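Local coordinates for protein 3-dehydroquinate dehydratase (Clostridium difficile, PDB 4H3D) that catalyses the cis-dehydration of 3-dehydroquinate to 3-dehydroshikimate through a covalent imine (Schiff-base) intermediate, the third step of the chorismate pathway, at residues Lys5-Val10 with Ile15-Pro20. Residues are numbered along the deposited sequence; the frame is centred on the assembly and turned at random.
Sequences KRKVQV and IGEGRP
Val-8 and Ile-15 face each other as an antiparallel hydrogen-bonded pair, at the open end of the two-stranded hairpin that closes the N-terminal end of this TIM barrel. The bond from Val-8 N to Ile-15 O is 3.0 Å and almost straight, in the carbonyl plane; the return bond from Ile-15 N to Val-8 O is shorter, 2.8 Å, but more bent, with Ile-15 N tilted 29° from the plane of the Val-8 carbonyl.

On the barrel side the packing is close. Both side chains rise from the same face of the hairpin, with Val-8 CB 4.2 Å from Ile-15 CB. Ile-15 CG1 stands anti to its carbonyl carbon (chi1 -55°), and with chi2 fully extended the branch carries CD1 to within 4.0 Å of Val-10 CG2. This apolar face packs against Leu-172, touched by Val-8 and Ile-15, and Lys-141, touched by both valines, on the parallel strands of the barrel. The Ile-15 side chain is about 10 Å from that of Lys-174, the Schiff-base residue, so the hairpin plugs the barrel below the active site without entering the pocket.

The other face is exposed and far looser. Lys-7, bent at chi2 and chi4, curls over the Gly-16 backbone, CE lying 4.0 Å from Gly-16 O, and meets the extended Glu-17 chain at about a right angle. Its NZ settles against the methylenes, 3.8 Å from Glu-17 CG, and stays 4.4 Å from Glu-17 OE1, too far for a salt bridge. Gly-16 turns the chain here with a positive phi of 104°, where a CB would be jammed against Ile-15 O.

Two backbone bonds and a buried aliphatic face therefore do the joining, while the lysine–glutamate pair probably adds only a weak, solvent-softened attraction.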
loop_
_atom_site.group_PDB
_atom_site.type_symbol
_atom_site.label_atom_id
_atom_site.label_comp_id
_atom_site.label_asym_id
_atom_site.label_seq_id
_atom_site.Cartn_x
_atom_site.Cartn_y
_atom_site.Cartn_z
ATOM N N LYS B 5 6.772 -9.908 -22.836
ATOM C CA LYS B 5 5.969 -10.881 -22.109
ATOM C C LYS B 5 4.638 -11.138 -22.757
ATOM O O LYS B 5 4.080 -10.268 -23.413
ATOM C CB LYS B 5 5.656 -10.359 -20.715
ATOM C CG LYS B 5 6.833 -9.979 -19.880
ATOM C CD LYS B 5 6.350 -9.591 -18.483
ATOM C CE LYS B 5 7.479 -9.163 -17.595
ATOM N NZ LYS B 5 6.947 -8.841 -16.263
ATOM N N ARG B 6 4.118 -12.345 -22.555
ATOM C CA ARG B 6 2.802 -12.702 -23.040
ATOM C C ARG B 6 1.768 -12.117 -22.087
ATOM O O ARG B 6 2.051 -11.900 -20.902
ATOM C CB ARG B 6 2.659 -14.228 -23.101
ATOM C CG ARG B 6 3.135 -14.909 -21.842
ATOM C CD ARG B 6 3.472 -16.394 -22.027
ATOM N NE ARG B 6 2.373 -17.299 -21.694
ATOM C CZ ARG B 6 2.530 -18.608 -21.522
ATOM N NH1 ARG B 6 3.730 -19.149 -21.663
ATOM N NH2 ARG B 6 1.497 -19.372 -21.211
ATOM N N LYS B 7 0.587 -11.819 -22.612
ATOM C CA LYS B 7 -0.524 -11.365 -21.781
ATOM C C LYS B 7 -1.407 -12.590 -21.690
ATOM O O LYS B 7 -1.306 -13.496 -22.529
ATOM C CB LYS B 7 -1.283 -10.179 -22.402
ATOM C CG LYS B 7 -0.735 -8.779 -22.027
ATOM C CD LYS B 7 0.629 -8.472 -22.631
ATOM C CE LYS B 7 1.229 -7.151 -22.072
ATOM N NZ LYS B 7 0.354 -5.953 -22.285
ATOM N N VAL B 8 -2.246 -12.661 -20.674
ATOM C CA VAL B 8 -3.144 -13.792 -20.546
ATOM C C VAL B 8 -4.573 -13.282 -20.675
ATOM O O VAL B 8 -5.051 -12.575 -19.806
ATOM C CB VAL B 8 -2.947 -14.518 -19.227
ATOM C CG1 VAL B 8 -3.966 -15.625 -19.081
ATOM C CG2 VAL B 8 -1.545 -15.072 -19.143
ATOM N N GLN B 9 -5.235 -13.634 -21.782
ATOM C CA GLN B 9 -6.610 -13.209 -22.032
ATOM C C GLN B 9 -7.577 -14.278 -21.537
ATOM O O GLN B 9 -7.426 -15.457 -21.862
ATOM C CB GLN B 9 -6.827 -12.977 -23.527
ATOM C CG GLN B 9 -8.184 -12.338 -23.909
ATOM C CD GLN B 9 -8.280 -10.840 -23.586
ATOM O OE1 GLN B 9 -9.382 -10.282 -23.504
ATOM N NE2 GLN B 9 -7.129 -10.186 -23.410
ATOM N N VAL B 10 -8.538 -13.868 -20.719
ATOM C CA VAL B 10 -9.600 -14.753 -20.234
ATOM C C VAL B 10 -10.896 -13.981 -20.484
ATOM O O VAL B 10 -11.026 -12.819 -20.072
ATOM C CB VAL B 10 -9.416 -15.171 -18.744
ATOM C CG1 VAL B 10 -8.229 -16.101 -18.605
ATOM C CG2 VAL B 10 -9.267 -13.956 -17.826
ATOM N N ILE B 15 -5.159 -10.090 -18.509
ATOM C CA ILE B 15 -4.312 -10.151 -17.312
ATOM C C ILE B 15 -2.897 -9.845 -17.735
ATOM O O ILE B 15 -2.411 -10.384 -18.736
ATOM C CB ILE B 15 -4.366 -11.546 -16.637
ATOM C CG1 ILE B 15 -5.817 -11.926 -16.320
ATOM C CG2 ILE B 15 -3.505 -11.583 -15.332
ATOM C CD1 ILE B 15 -5.959 -13.279 -15.658
ATOM N N GLY B 16 -2.234 -8.973 -16.983
ATOM C CA GLY B 16 -0.866 -8.571 -17.295
ATOM C C GLY B 16 -0.780 -7.191 -17.905
ATOM O O GLY B 16 0.302 -6.706 -18.194
ATOM N N GLU B 17 -1.924 -6.556 -18.112
ATOM C CA GLU B 17 -1.962 -5.222 -18.702
ATOM C C GLU B 17 -2.652 -4.262 -17.739
ATOM O O GLU B 17 -3.633 -4.628 -17.084
ATOM C CB GLU B 17 -2.715 -5.264 -20.051
ATOM C CG GLU B 17 -2.607 -4.000 -20.889
ATOM C CD GLU B 17 -3.314 -4.113 -22.249
ATOM O OE1 GLU B 17 -3.970 -5.148 -22.512
ATOM O OE2 GLU B 17 -3.215 -3.156 -23.052
ATOM N N GLY B 18 -2.124 -3.044 -17.644
ATOM C CA GLY B 18 -2.702 -1.998 -16.813
ATOM C C GLY B 18 -2.830 -2.282 -15.318
ATOM O O GLY B 18 -1.916 -2.803 -14.669
ATOM N N ARG B 19 -3.986 -1.927 -14.781
ATOM C CA ARG B 19 -4.269 -2.064 -13.385
ATOM C C ARG B 19 -4.406 -3.560 -13.070
ATOM O O ARG B 19 -4.904 -4.305 -13.903
ATOM C CB ARG B 19 -5.582 -1.352 -13.085
ATOM C CG ARG B 19 -5.745 -0.907 -11.648
ATOM C CD ARG B 19 -7.208 -0.775 -11.294
ATOM N NE ARG B 19 -7.798 -2.105 -11.219
ATOM C CZ ARG B 19 -9.023 -2.372 -10.797
ATOM N NH1 ARG B 19 -9.829 -1.395 -10.398
ATOM N NH2 ARG B 19 -9.442 -3.634 -10.772
ATOM N N PRO B 20 -3.941 -4.006 -11.886
ATOM C CA PRO B 20 -4.133 -5.403 -11.535
ATOM C C PRO B 20 -5.602 -5.758 -11.531
ATOM O O PRO B 20 -6.440 -4.910 -11.216
ATOM C CB PRO B 20 -3.597 -5.483 -10.108
ATOM C CG PRO B 20 -2.594 -4.399 -10.034
ATOM C CD PRO B 20 -3.049 -3.323 -10.941
#